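Side-chain contacts in BtGH115A (Bacteroides thetaiotaomicron, PDB 5BY3), which removes 4-O-methyl-glucuronic acid from decorated arabinogalactans, as a family GH115 alpha-glucuronidase: residues 468-473 / 480-485; 472-477 / 557-562; 538-543 / 561-566; 601-606 / 612-617. All coordinates share one frame; numbering follows the deposited sequence. Where two conformers were deposited one is given.

Interaction 1: 468-473 / 480-485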
loop_
_atom_site.group_PDB
_atom_site.type_symbol
_atom_site.label_atom_id
_atom_site.label_comp_id
_atom_site.label_asym_id
_atom_site.label_seq_id
_atom_site.Cartn_x
_atom_site.Cartn_y
_atom_site.Cartn_z
ATOM N N HIS A 468 -0.753 -9.352 16.116
ATOM C CA HIS A 468 -1.792 -8.620 16.802
ATOM C C HIS A 468 -3.021 -8.502 15.907
ATOM O O HIS A 468 -4.176 -8.514 16.393
ATOM C CB HIS A 468 -1.267 -7.247 17.209
ATOM C CG HIS A 468 -2.248 -6.433 17.985
ATOM N ND1 HIS A 468 -3.299 -5.758 17.388
ATOM C CD2 HIS A 468 -2.336 -6.168 19.312
ATOM C CE1 HIS A 468 -4.003 -5.133 18.315
ATOM N NE2 HIS A 468 -3.436 -5.358 19.489
ATOM N N TRP A 469 -2.778 -8.425 14.597
ATOM C CA TRP A 469 -3.843 -8.216 13.634
ATOM C C TRP A 469 -4.640 -9.499 13.472
ATOM O O TRP A 469 -5.865 -9.441 13.558
ATOM C CB TRP A 469 -3.286 -7.724 12.282
ATOM C CG TRP A 469 -4.346 -7.299 11.269
ATOM C CD1 TRP A 469 -4.964 -6.062 11.188
ATOM C CD2 TRP A 469 -4.923 -8.105 10.205
ATOM N NE1 TRP A 469 -5.848 -6.052 10.135
ATOM C CE2 TRP A 469 -5.850 -7.288 9.521
ATOM C CE3 TRP A 469 -4.699 -9.409 9.740
ATOM C CZ2 TRP A 469 -6.573 -7.737 8.392
ATOM C CZ3 TRP A 469 -5.410 -9.855 8.607
ATOM C CH2 TRP A 469 -6.336 -9.025 7.948
ATOM N N LEU A 470 -3.958 -10.633 13.238
ATOM C CA LEU A 470 -4.629 -11.972 13.064
ATOM C C LEU A 470 -5.348 -12.396 14.309
ATOM O O LEU A 470 -6.492 -12.879 14.238
ATOM C CB LEU A 470 -3.654 -13.113 12.652
ATOM C CG LEU A 470 -2.853 -12.918 11.350
ATOM C CD1 LEU A 470 -1.594 -13.739 11.312
ATOM C CD2 LEU A 470 -3.672 -13.153 10.100
ATOM N N GLU A 471 -4.684 -12.185 15.445
ATOM C CA GLU A 471 -5.304 -12.406 16.753
ATOM C C GLU A 471 -6.563 -11.606 16.883
ATOM O O GLU A 471 -7.567 -12.153 17.300
ATOM C CB GLU A 471 -4.343 -12.102 17.904
ATOM C CG GLU A 471 -3.321 -13.204 18.106
ATOM C CD GLU A 471 -2.374 -12.946 19.246
ATOM O OE1 GLU A 471 -2.165 -11.758 19.607
ATOM O OE2 GLU A 471 -1.830 -13.952 19.750
ATOM N N ARG A 472 -6.529 -10.327 16.487
ATOM C CA ARG A 472 -7.755 -9.493 16.527
ATOM C C ARG A 472 -8.864 -9.947 15.540
ATOM O O ARG A 472 -10.038 -9.946 15.905
ATOM C CB ARG A 472 -7.422 -7.995 16.378
ATOM C CG ARG A 472 -8.526 -6.973 16.655
ATOM C CD ARG A 472 -8.051 -5.626 16.091
ATOM N NE ARG A 472 -8.302 -5.543 14.634
ATOM C CZ ARG A 472 -7.786 -4.661 13.763
ATOM N NH1 ARG A 472 -6.909 -3.744 14.125
ATOM N NH2 ARG A 472 -8.143 -4.720 12.476
ATOM N N GLU A 473 -8.509 -10.327 14.313
ATOM C CA GLU A 473 -9.553 -10.606 13.287
ATOM C C GLU A 473 -10.093 -12.049 13.347
ATOM O O GLU A 473 -11.301 -12.285 13.217
ATOM C CB GLU A 473 -9.121 -10.235 11.866
ATOM C CG GLU A 473 -8.549 -8.827 11.642
ATOM C CD GLU A 473 -9.412 -7.654 12.124
ATOM O OE1 GLU A 473 -9.931 -6.923 11.296
ATOM O OE2 GLU A 473 -9.528 -7.397 13.330
ATOM N N LYS A 480 -2.570 -18.635 16.168
ATOM C CA LYS A 480 -1.432 -19.389 16.661
ATOM C C LYS A 480 -0.952 -20.309 15.552
ATOM O O LYS A 480 0.243 -20.583 15.418
ATOM C CB LYS A 480 -1.826 -20.203 17.904
ATOM C CG LYS A 480 -0.700 -20.449 18.918
ATOM C CD LYS A 480 -1.169 -21.494 19.929
ATOM C CE LYS A 480 -0.070 -22.455 20.382
ATOM N NZ LYS A 480 0.291 -22.265 21.819
ATOM N N THR A 481 -1.890 -20.778 14.752
ATOM C CA THR A 481 -1.508 -21.676 13.679
ATOM C C THR A 481 -1.227 -20.834 12.408
ATOM O O THR A 481 -0.332 -21.156 11.617
ATOM C CB THR A 481 -2.517 -22.860 13.485
ATOM O OG1 THR A 481 -3.246 -22.722 12.266
ATOM C CG2 THR A 481 -3.535 -23.005 14.684
ATOM N N ILE A 482 -1.944 -19.721 12.268
ATOM C CA ILE A 482 -2.005 -18.984 11.015
ATOM C C ILE A 482 -0.869 -17.965 10.790
ATOM O O ILE A 482 -0.520 -17.697 9.649
ATOM C CB ILE A 482 -3.431 -18.382 10.823
ATOM C CG1 ILE A 482 -4.443 -19.482 10.468
ATOM C CG2 ILE A 482 -3.488 -17.281 9.780
ATOM C CD1 ILE A 482 -3.921 -20.634 9.617
ATOM N N LEU A 483 -0.301 -17.419 11.866
ATOM C CA LEU A 483 0.770 -16.426 11.782
ATOM C C LEU A 483 1.910 -16.867 10.879
ATOM O O LEU A 483 2.354 -16.091 10.043
ATOM C CB LEU A 483 1.306 -15.997 13.179
ATOM C CG LEU A 483 2.649 -15.227 13.300
ATOM C CD1 LEU A 483 2.686 -13.894 12.560
ATOM C CD2 LEU A 483 2.963 -14.983 14.742
ATOM N N SER A 484 2.394 -18.088 11.080
ATOM C CA SER A 484 3.504 -18.616 10.279
ATOM C C SER A 484 3.069 -18.884 8.837
ATOM O O SER A 484 3.861 -18.750 7.926
ATOM C CB SER A 484 4.106 -19.884 10.908
ATOM O OG SER A 484 3.232 -20.994 10.736
ATOM N N VAL A 485 1.814 -19.260 8.645
ATOM C CA VAL A 485 1.234 -19.390 7.294
ATOM C C VAL A 485 1.237 -18.084 6.481
ATOM O O VAL A 485 1.663 -18.073 5.312
ATOM C CB VAL A 485 -0.156 -20.012 7.353
ATOM C CG1 VAL A 485 -0.914 -19.792 6.074
ATOM C CG2 VAL A 485 -0.015 -21.497 7.663
#

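Interaction 2: 472-477 / 557-562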
loop_
_atom_site.group_PDB
_atom_site.type_symbol
_atom_site.label_atom_id
_atom_site.label_comp_id
_atom_site.label_asym_id
_atom_site.label_seq_id
_atom_site.Cartn_x
_atom_site.Cartn_y
_atom_site.Cartn_z
ATOM N N ARG A 472 -6.529 -10.327 16.487
ATOM C CA ARG A 472 -7.755 -9.493 16.527
ATOM C C ARG A 472 -8.864 -9.947 15.540
ATOM O O ARG A 472 -10.038 -9.946 15.905
ATOM C CB ARG A 472 -7.422 -7.995 16.378
ATOM C CG ARG A 472 -8.526 -6.973 16.655
ATOM C CD ARG A 472 -8.051 -5.626 16.091
ATOM N NE ARG A 472 -8.302 -5.543 14.634
ATOM C CZ ARG A 472 -7.786 -4.661 13.763
ATOM N NH1 ARG A 472 -6.909 -3.744 14.125
ATOM N NH2 ARG A 472 -8.143 -4.720 12.476
ATOM N N GLU A 473 -8.509 -10.327 14.313
ATOM C CA GLU A 473 -9.553 -10.606 13.287
ATOM C C GLU A 473 -10.093 -12.049 13.347
ATOM O O GLU A 473 -11.301 -12.285 13.217
ATOM C CB GLU A 473 -9.121 -10.235 11.866
ATOM C CG GLU A 473 -8.549 -8.827 11.642
ATOM C CD GLU A 473 -9.412 -7.654 12.124
ATOM O OE1 GLU A 473 -9.931 -6.923 11.296
ATOM O OE2 GLU A 473 -9.528 -7.397 13.330
ATOM N N LEU A 474 -9.192 -13.002 13.544
ATOM C CA LEU A 474 -9.581 -14.384 13.803
ATOM C C LEU A 474 -9.514 -14.533 15.324
ATOM O O LEU A 474 -9.718 -13.551 16.027
ATOM C CB LEU A 474 -8.655 -15.307 13.032
ATOM C CG LEU A 474 -8.150 -14.629 11.751
ATOM C CD1 LEU A 474 -6.830 -15.237 11.308
ATOM C CD2 LEU A 474 -9.181 -14.610 10.618
ATOM N N GLY A 475 -9.254 -15.693 15.887
ATOM C CA GLY A 475 -8.990 -15.641 17.339
ATOM C C GLY A 475 -7.527 -15.763 17.684
ATOM O O GLY A 475 -6.682 -15.873 16.802
ATOM N N THR A 476 -7.213 -15.757 18.969
ATOM C CA THR A 476 -5.885 -16.160 19.429
ATOM C C THR A 476 -5.487 -17.581 18.983
ATOM O O THR A 476 -4.341 -17.813 18.571
ATOM C CB THR A 476 -5.813 -16.015 20.949
ATOM O OG1 THR A 476 -5.879 -14.616 21.256
ATOM C CG2 THR A 476 -4.517 -16.581 21.488
ATOM N N SER A 477 -6.442 -18.518 19.026
ATOM C CA SER A 477 -6.119 -19.924 18.779
ATOM C C SER A 477 -5.897 -20.213 17.282
ATOM O O SER A 477 -5.078 -21.066 16.925
ATOM C CB SER A 477 -7.104 -20.891 19.529
ATOM O OG SER A 477 -8.134 -21.508 18.739
ATOM N N GLU A 557 -12.111 -14.624 3.351
ATOM C CA GLU A 557 -11.629 -13.366 2.793
ATOM C C GLU A 557 -10.163 -13.052 3.059
ATOM O O GLU A 557 -9.448 -12.704 2.122
ATOM C CB GLU A 557 -12.513 -12.216 3.284
ATOM C CG GLU A 557 -13.849 -12.195 2.587
ATOM C CD GLU A 557 -14.829 -11.284 3.252
ATOM O OE1 GLU A 557 -14.523 -10.082 3.389
ATOM O OE2 GLU A 557 -15.925 -11.776 3.608
ATOM N N LEU A 558 -9.722 -13.239 4.305
ATOM C CA LEU A 558 -8.401 -12.770 4.747
ATOM C C LEU A 558 -7.310 -13.835 4.798
ATOM O O LEU A 558 -6.134 -13.517 4.672
ATOM C CB LEU A 558 -8.534 -12.071 6.099
ATOM C CG LEU A 558 -9.590 -10.925 6.125
ATOM C CD1 LEU A 558 -9.932 -10.525 7.541
ATOM C CD2 LEU A 558 -9.163 -9.697 5.356
ATOM N N VAL A 559 -7.686 -15.093 4.972
ATOM C CA VAL A 559 -6.715 -16.188 5.039
ATOM C C VAL A 559 -6.945 -17.214 3.933
ATOM O O VAL A 559 -6.065 -17.434 3.120
ATOM C CB VAL A 559 -6.678 -16.858 6.454
ATOM C CG1 VAL A 559 -5.586 -17.893 6.538
ATOM C CG2 VAL A 559 -6.394 -15.836 7.533
ATOM N N LYS A 560 -8.124 -17.825 3.890
ATOM C CA LYS A 560 -8.343 -19.004 3.046
ATOM C C LYS A 560 -8.280 -18.664 1.552
ATOM O O LYS A 560 -7.535 -19.307 0.826
ATOM C CB LYS A 560 -9.648 -19.724 3.433
ATOM C CG LYS A 560 -9.783 -21.149 2.915
ATOM C CD LYS A 560 -10.844 -21.924 3.680
ATOM C CE LYS A 560 -10.886 -23.387 3.264
ATOM N NZ LYS A 560 -11.874 -23.609 2.176
ATOM N N TYR A 561 -9.014 -17.654 1.090
ATOM C CA TYR A 561 -8.925 -17.293 -0.340
ATOM C C TYR A 561 -7.502 -16.950 -0.798
ATOM O O TYR A 561 -7.078 -17.559 -1.774
ATOM C CB TYR A 561 -9.932 -16.210 -0.795
ATOM C CG TYR A 561 -9.931 -16.005 -2.322
ATOM C CD1 TYR A 561 -10.669 -16.860 -3.172
ATOM C CD2 TYR A 561 -9.164 -14.993 -2.918
ATOM C CE1 TYR A 561 -10.649 -16.697 -4.548
ATOM C CE2 TYR A 561 -9.148 -14.831 -4.275
ATOM C CZ TYR A 561 -9.890 -15.682 -5.091
ATOM O OH TYR A 561 -9.851 -15.521 -6.459
ATOM N N PRO A 562 -6.763 -16.007 -0.116
ATOM C CA PRO A 562 -5.416 -15.706 -0.681
ATOM C C PRO A 562 -4.405 -16.825 -0.589
ATOM O O PRO A 562 -3.695 -17.070 -1.557
ATOM C CB PRO A 562 -4.940 -14.454 0.083
ATOM C CG PRO A 562 -5.804 -14.368 1.303
ATOM C CD PRO A 562 -7.100 -15.101 1.006
#

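Interaction 3: 538-543 / 561-566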
loop_
_atom_site.group_PDB
_atom_site.type_symbol
_atom_site.label_atom_id
_atom_site.label_comp_id
_atom_site.label_asym_id
_atom_site.label_seq_id
_atom_site.Cartn_x
_atom_site.Cartn_y
_atom_site.Cartn_z
ATOM N N GLU A 538 -2.996 -27.010 3.560
ATOM C CA GLU A 538 -3.406 -27.994 4.560
ATOM C C GLU A 538 -3.640 -27.350 5.927
ATOM O O GLU A 538 -4.674 -27.609 6.536
ATOM C CB GLU A 538 -2.399 -29.145 4.689
ATOM C CG GLU A 538 -2.444 -30.254 3.633
ATOM C CD GLU A 538 -1.438 -31.388 3.926
ATOM O OE1 GLU A 538 -0.221 -31.104 4.085
ATOM O OE2 GLU A 538 -1.859 -32.574 4.000
ATOM N N THR A 539 -2.696 -26.532 6.409
ATOM C CA THR A 539 -2.867 -25.753 7.639
ATOM C C THR A 539 -4.138 -24.892 7.639
ATOM O O THR A 539 -4.891 -24.891 8.598
ATOM C CB THR A 539 -1.650 -24.883 7.893
ATOM O OG1 THR A 539 -0.527 -25.732 7.894
ATOM C CG2 THR A 539 -1.676 -24.174 9.281
ATOM N N VAL A 540 -4.384 -24.211 6.536
ATOM C CA VAL A 540 -5.509 -23.306 6.371
ATOM C C VAL A 540 -6.855 -24.045 6.391
ATOM O O VAL A 540 -7.856 -23.542 6.942
ATOM C CB VAL A 540 -5.268 -22.500 5.063
ATOM C CG1 VAL A 540 -6.537 -22.119 4.331
ATOM C CG2 VAL A 540 -4.357 -21.310 5.350
ATOM N N GLU A 541 -6.860 -25.235 5.799
ATOM C CA GLU A 541 -8.027 -26.128 5.771
ATOM C C GLU A 541 -8.363 -26.646 7.168
ATOM O O GLU A 541 -9.526 -26.595 7.587
ATOM C CB GLU A 541 -7.783 -27.304 4.809
ATOM C CG GLU A 541 -9.051 -27.963 4.270
ATOM C CD GLU A 541 -9.854 -27.076 3.341
ATOM O OE1 GLU A 541 -9.266 -26.322 2.552
ATOM O OE2 GLU A 541 -11.098 -27.138 3.383
ATOM N N LYS A 542 -7.334 -27.113 7.881
ATOM C CA LYS A 542 -7.506 -27.649 9.231
ATOM C C LYS A 542 -7.953 -26.583 10.223
ATOM O O LYS A 542 -8.849 -26.850 11.015
ATOM C CB LYS A 542 -6.252 -28.364 9.752
ATOM C CG LYS A 542 -5.843 -29.627 8.981
ATOM C CD LYS A 542 -4.872 -30.486 9.813
ATOM C CE LYS A 542 -3.512 -30.720 9.153
ATOM N NZ LYS A 542 -3.419 -31.961 8.341
ATOM N N ALA A 543 -7.352 -25.388 10.172
ATOM C CA ALA A 543 -7.635 -24.331 11.146
ATOM C C ALA A 543 -9.028 -23.665 10.966
ATOM O O ALA A 543 -9.485 -22.989 11.877
ATOM C CB ALA A 543 -6.516 -23.302 11.180
ATOM N N TYR A 561 -9.014 -17.654 1.090
ATOM C CA TYR A 561 -8.925 -17.293 -0.340
ATOM C C TYR A 561 -7.502 -16.950 -0.798
ATOM O O TYR A 561 -7.078 -17.559 -1.774
ATOM C CB TYR A 561 -9.932 -16.210 -0.795
ATOM C CG TYR A 561 -9.931 -16.005 -2.322
ATOM C CD1 TYR A 561 -10.669 -16.860 -3.172
ATOM C CD2 TYR A 561 -9.164 -14.993 -2.918
ATOM C CE1 TYR A 561 -10.649 -16.697 -4.548
ATOM C CE2 TYR A 561 -9.148 -14.831 -4.275
ATOM C CZ TYR A 561 -9.890 -15.682 -5.091
ATOM O OH TYR A 561 -9.851 -15.521 -6.459
ATOM N N PRO A 562 -6.763 -16.007 -0.116
ATOM C CA PRO A 562 -5.416 -15.706 -0.681
ATOM C C PRO A 562 -4.405 -16.825 -0.589
ATOM O O PRO A 562 -3.695 -17.070 -1.557
ATOM C CB PRO A 562 -4.940 -14.454 0.083
ATOM C CG PRO A 562 -5.804 -14.368 1.303
ATOM C CD PRO A 562 -7.100 -15.101 1.006
ATOM N N VAL A 563 -4.329 -17.532 0.529
ATOM C CA VAL A 563 -3.390 -18.678 0.618
ATOM C C VAL A 563 -3.728 -19.789 -0.390
ATOM O O VAL A 563 -2.825 -20.316 -1.060
ATOM C CB VAL A 563 -3.189 -19.259 2.062
ATOM C CG1 VAL A 563 -2.413 -20.584 2.014
ATOM C CG2 VAL A 563 -2.409 -18.289 2.938
ATOM N N GLN A 564 -5.007 -20.138 -0.514
ATOM C CA GLN A 564 -5.357 -21.248 -1.378
ATOM C C GLN A 564 -5.395 -20.823 -2.834
ATOM O O GLN A 564 -5.070 -21.617 -3.735
ATOM C CB GLN A 564 -6.639 -21.932 -0.923
ATOM C CG GLN A 564 -6.509 -22.686 0.413
ATOM C CD GLN A 564 -7.712 -23.596 0.720
ATOM O OE1 GLN A 564 -8.875 -23.272 0.456
ATOM N NE2 GLN A 564 -7.418 -24.741 1.294
ATOM N N ALA A 565 -5.740 -19.564 -3.076
ATOM C CA ALA A 565 -5.660 -18.993 -4.448
ATOM C C ALA A 565 -4.236 -19.043 -4.944
ATOM O O ALA A 565 -3.939 -19.591 -6.001
ATOM C CB ALA A 565 -6.180 -17.568 -4.469
ATOM N N ALA A 566 -3.337 -18.546 -4.107
ATOM C CA ALA A 566 -1.914 -18.568 -4.396
ATOM C C ALA A 566 -1.349 -19.975 -4.630
ATOM O O ALA A 566 -0.529 -20.180 -5.551
ATOM C CB ALA A 566 -1.168 -17.838 -3.286
#

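Interaction 4: 601-606 / 612-617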
loop_
_atom_site.group_PDB
_atom_site.type_symbol
_atom_site.label_atom_id
_atom_site.label_comp_id
_atom_site.label_asym_id
_atom_site.label_seq_id
_atom_site.Cartn_x
_atom_site.Cartn_y
_atom_site.Cartn_z
ATOM N N GLN A 601 -15.748 -18.451 -7.015
ATOM C CA GLN A 601 -17.214 -18.587 -6.882
ATOM C C GLN A 601 -17.637 -18.462 -5.431
ATOM O O GLN A 601 -18.636 -17.813 -5.123
ATOM C CB GLN A 601 -17.734 -19.926 -7.426
ATOM C CG GLN A 601 -17.958 -20.009 -8.933
ATOM C CD GLN A 601 -19.281 -19.401 -9.402
ATOM O OE1 GLN A 601 -19.810 -18.446 -8.807
ATOM N NE2 GLN A 601 -19.814 -19.949 -10.500
ATOM N N HIS A 602 -16.880 -19.087 -4.535
ATOM C CA HIS A 602 -17.194 -19.012 -3.115
ATOM C C HIS A 602 -17.085 -17.562 -2.605
ATOM O O HIS A 602 -18.011 -17.078 -1.943
ATOM C CB HIS A 602 -16.363 -19.996 -2.295
ATOM C CG HIS A 602 -16.873 -20.191 -0.903
ATOM N ND1 HIS A 602 -18.039 -20.867 -0.626
ATOM C CD2 HIS A 602 -16.383 -19.789 0.293
ATOM C CE1 HIS A 602 -18.242 -20.878 0.679
ATOM N NE2 HIS A 602 -17.243 -20.240 1.262
ATOM N N TYR A 603 -16.002 -16.873 -2.981
ATOM C CA TYR A 603 -15.790 -15.462 -2.632
ATOM C C TYR A 603 -17.026 -14.626 -2.963
ATOM O O TYR A 603 -17.540 -13.852 -2.138
ATOM C CB TYR A 603 -14.591 -14.874 -3.412
ATOM C CG TYR A 603 -13.967 -13.650 -2.773
ATOM C CD1 TYR A 603 -14.550 -12.391 -2.893
ATOM C CD2 TYR A 603 -12.791 -13.768 -2.027
ATOM C CE1 TYR A 603 -13.979 -11.281 -2.315
ATOM C CE2 TYR A 603 -12.209 -12.670 -1.427
ATOM C CZ TYR A 603 -12.795 -11.427 -1.584
ATOM O OH TYR A 603 -12.219 -10.353 -0.972
ATOM N N ASN A 604 -17.481 -14.811 -4.195
ATOM C CA ASN A 604 -18.505 -14.000 -4.794
ATOM C C ASN A 604 -19.909 -14.382 -4.307
ATOM O O ASN A 604 -20.894 -13.743 -4.696
ATOM C CB ASN A 604 -18.361 -14.090 -6.330
ATOM C CG ASN A 604 -17.335 -13.086 -6.886
ATOM O OD1 ASN A 604 -17.372 -11.890 -6.564
ATOM N ND2 ASN A 604 -16.423 -13.572 -7.729
ATOM N N SER A 605 -19.992 -15.399 -3.443
ATOM C CA SER A 605 -21.285 -15.918 -2.960
ATOM C C SER A 605 -21.402 -15.896 -1.441
ATOM O O SER A 605 -22.470 -16.132 -0.901
ATOM C CB SER A 605 -21.577 -17.331 -3.518
ATOM O OG SER A 605 -20.664 -18.287 -3.018
ATOM N N LEU A 606 -20.290 -15.607 -0.759
ATOM C CA LEU A 606 -20.260 -15.375 0.695
ATOM C C LEU A 606 -21.249 -14.276 1.083
ATOM O O LEU A 606 -21.494 -13.330 0.297
ATOM C CB LEU A 606 -18.887 -14.836 1.109
ATOM C CG LEU A 606 -17.554 -15.521 0.975
ATOM C CD1 LEU A 606 -16.530 -14.423 0.885
ATOM C CD2 LEU A 606 -17.250 -16.365 2.200
ATOM N N ASN A 612 -20.464 -10.049 -4.359
ATOM C CA ASN A 612 -20.550 -10.541 -5.723
ATOM C C ASN A 612 -19.914 -9.556 -6.732
ATOM O O ASN A 612 -20.176 -8.334 -6.642
ATOM C CB ASN A 612 -21.991 -10.897 -6.095
ATOM C CG ASN A 612 -22.077 -11.610 -7.431
ATOM O OD1 ASN A 612 -21.185 -12.363 -7.807
ATOM N ND2 ASN A 612 -23.139 -11.338 -8.174
ATOM N N ARG A 613 -19.081 -10.096 -7.652
ATOM C CA ARG A 613 -18.280 -9.309 -8.634
ATOM C C ARG A 613 -16.980 -8.638 -8.143
ATOM O O ARG A 613 -16.183 -8.176 -8.973
ATOM C CB ARG A 613 -19.113 -8.208 -9.312
ATOM C CG ARG A 613 -20.371 -8.688 -9.998
ATOM C CD ARG A 613 -21.144 -7.515 -10.565
ATOM N NE ARG A 613 -21.970 -8.013 -11.662
ATOM C CZ ARG A 613 -23.195 -8.501 -11.509
ATOM N NH1 ARG A 613 -23.760 -8.529 -10.296
ATOM N NH2 ARG A 613 -23.853 -8.947 -12.577
HETATM N N MSE A 614 -16.777 -8.533 -6.827
HETATM C CA MSE A 614 -15.559 -7.944 -6.262
HETATM C C MSE A 614 -14.310 -8.713 -6.623
HETATM O O MSE A 614 -13.234 -8.139 -6.622
HETATM C CB MSE A 614 -15.756 -7.876 -4.758
HETATM C CG MSE A 614 -14.620 -7.277 -3.929
HETATM SE SE MSE A 614 -13.951 -5.513 -4.479
HETATM C CE MSE A 614 -14.874 -4.473 -3.120
HETATM N N MSE A 615 -14.440 -10.006 -6.958
HETATM C CA MSE A 615 -13.280 -10.874 -7.225
HETATM C C MSE A 615 -13.315 -11.490 -8.580
HETATM O O MSE A 615 -14.256 -12.220 -8.932
HETATM C CB MSE A 615 -13.106 -11.984 -6.211
HETATM C CG MSE A 615 -11.800 -12.771 -6.419
HETATM SE SE MSE A 615 -10.194 -11.631 -6.252
HETATM C CE MSE A 615 -10.398 -11.248 -4.324
ATOM N N ASP A 616 -12.257 -11.213 -9.337
ATOM C CA ASP A 616 -12.143 -11.684 -10.705
ATOM C C ASP A 616 -10.778 -12.321 -10.809
ATOM O O ASP A 616 -9.766 -11.639 -10.654
ATOM C CB ASP A 616 -12.294 -10.508 -11.679
ATOM C CG ASP A 616 -12.245 -10.922 -13.124
ATOM O OD1 ASP A 616 -11.694 -11.995 -13.425
ATOM O OD2 ASP A 616 -12.745 -10.153 -13.994
ATOM N N PHE A 617 -10.740 -13.626 -11.047
ATOM C CA PHE A 617 -9.464 -14.308 -11.079
ATOM C C PHE A 617 -8.702 -14.157 -12.414
ATOM O O PHE A 617 -7.585 -14.680 -12.558
ATOM C CB PHE A 617 -9.586 -15.762 -10.553
ATOM C CG PHE A 617 -10.220 -16.769 -11.517
ATOM C CD1 PHE A 617 -11.605 -17.010 -11.507
ATOM C CD2 PHE A 617 -9.418 -17.558 -12.359
ATOM C CE1 PHE A 617 -12.182 -17.966 -12.356
ATOM C CE2 PHE A 617 -9.997 -18.530 -13.194
ATOM C CZ PHE A 617 -11.381 -18.731 -13.200
#

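Interaction 1: 468-473 / 480-485
Leu470 turns its CG anti to its own carbonyl carbon (chi1 -58°), and from there its two methyls fork toward consecutive residues of the facing helix, Ile482 and Leu483. CD1 presses against the backbone of Leu483, 3.6 Å from its CA, and lies 4.1 Å from Leu483 CB, so this branch meets the root of that side chain. Leu483 CG is anti to the backbone N (chi1 165°), and it is CB that meets the leucine most closely among its side-chain atoms. The other branch, CD2, touches the CG2 methyl of Ile482 at 4.1 Å, the two side chains crossing at about a right angle. The contact is small and wholly apolar, one leucine reaching two consecutive residues of the facing helix. Next to it on the first helix, Arg472 grips Glu473 side-on: NE reaches OE2 at 2.6 Å and NH2 reaches OE1 at 3.1 Å. Both nitrogens keep the carboxylate oxygens close to the guanidinium plane but approach them from above the carboxylate plane, so the two flat groups are not coplanar. Glu473 CG sits over the centre of the Trp469 ring, 3.8 Å above its plane, while Leu470 CD2 lies at the ring edge. The contact joins helices 462-473 and 476-495, consecutive in the chain; helix 552-580 packs against both through Leu558 on Trp469 and Val559 on Ile482, and helix 523-543 adjoins the second at Thr481 and Val485.

Interaction 2: 472-477 / 557-562
Leu474 reaches across to Val559 with a single methyl, CD1, which meets Val559 CG2 at 3.8 Å, the two side chains lying obliquely to one another. Leu474 is the first residue past helix 462-473 to leave helical backbone angles, and its chi1 of -30° is well away from a staggered value; at this resolution that angle is best read as approximate. Val559 has CG1 anti to the backbone N (chi1 -175°), which places CG2 beside that nitrogen and facing the leucine. Just before Leu474 in the chain, Glu473 offers its aliphatic root: CB lies 4.4 Å from Leu558 CD1, a looser approach. The glutamate chain then bends back, carrying the carboxylate to Arg472 and to Ser130 OG, so that its methylene part serves the apolar contact while its charged end is held by polar partners. Leu558 and Val559 belong to a wider pi-type turn of helix 552-580, at 557-560. Val559 also touches Ile482 and Met486 of helix 476-495, and Leu474 touches Tyr555. All four touching residues are buried, and across this interface they meet through carbon atoms alone. Cohesion here therefore probably comes from the burial of methyl and methylene groups, with the charge of Glu473 answered by its ion pair on the flank.

Interaction 3: 538-543 / 561-566
Val540 and Gln564 slide past each other in opposite directions, Val540 CG1 lying 4.0 Å from Gln564 CG, while the other valine branch, CG2, meets Val563 CG1 obliquely at 3.9 Å. Beyond this apolar patch Glu541 crosses Gln564 at about a right angle, yet the carboxylate and amide planes are only 21° apart. Gln564 runs extended beyond CG, whereas Glu541 bends at chi2 (68°), which curls its carboxylate back to the amide. Gln564 NE2 donates to Glu541 OE1 over 2.7 Å, nearly along the C-O axis of the acceptor, and its amide nitrogen also bonds Ser537 OG. A leucine in place of Gln564 would probably leave Glu541 OE1 and Ser537 OG without their amide partner. The helix segments run roughly antiparallel, at 144°, with axes 10.0 Å apart. The buried Val540-Val563 contact thus gives way to a hydrogen bond at the exposed glutamate, probably strengthened by the carboxylate charge, which pairs the amide across the helix interface.

Interaction 4: 601-606 / 612-617
A Met-aromatic contact beside the nickel site joins the end of helix 587-603 to the loop that follows, where selenomethionine Met615 folds over one face of the Tyr603 ring. Bent at chi2 and chi3, its chain brings CE to 3.9 Å from the ring centroid, a CH-pi contact, while SE lies farther above the face, at 5.3 Å. CB approaches Tyr603 CD1 at 3.6 Å. Next to the ring, Asn604 ND2 donates to Met615 O over 2.8 Å, nearly straight at 166°, in the carbonyl plane and on a lone pair. Asn604 OD1 faces the loop too, 2.7 Å from Arg613 N. An alanine at Asn604 is likely to leave Met615 O without this donor and the loop less firmly tied to the helix end. Asn612 CB rests 3.4 Å from Asn604 O. The loop is flanked by helix 174-182, touched by Arg613 and Met614, and by helix 552-580, whose Tyr561 touches Met615 and meets Tyr603 of helix 587-603 edge-to-face.

Interactions 1, 2 and 3 form one continuous packed region, mostly between helices. Interactions 1 and 2, with centres about 7 Å apart, share Arg472 and Glu473, and Ile482 CG2 touches Val559 CG1 at 3.9 Å. Interactions 2 and 3, about 10 Å apart between centres, both use helix 552-580, and Val559 CG1 meets Val540 CG2 at 3.8 Å. Tyr561 carries the packing on to interaction 4, its CG lying 3.6 Å from Tyr603 CD2. Interaction 4 is nearest the nickel ion, whose site includes Leu404 and Asp436: the Met615 side chain is about 6 Å from the metal, that of Leu558 about 14 Å. Interaction 1 does not touch interaction 4, their nearest atoms being about 11 Å apart.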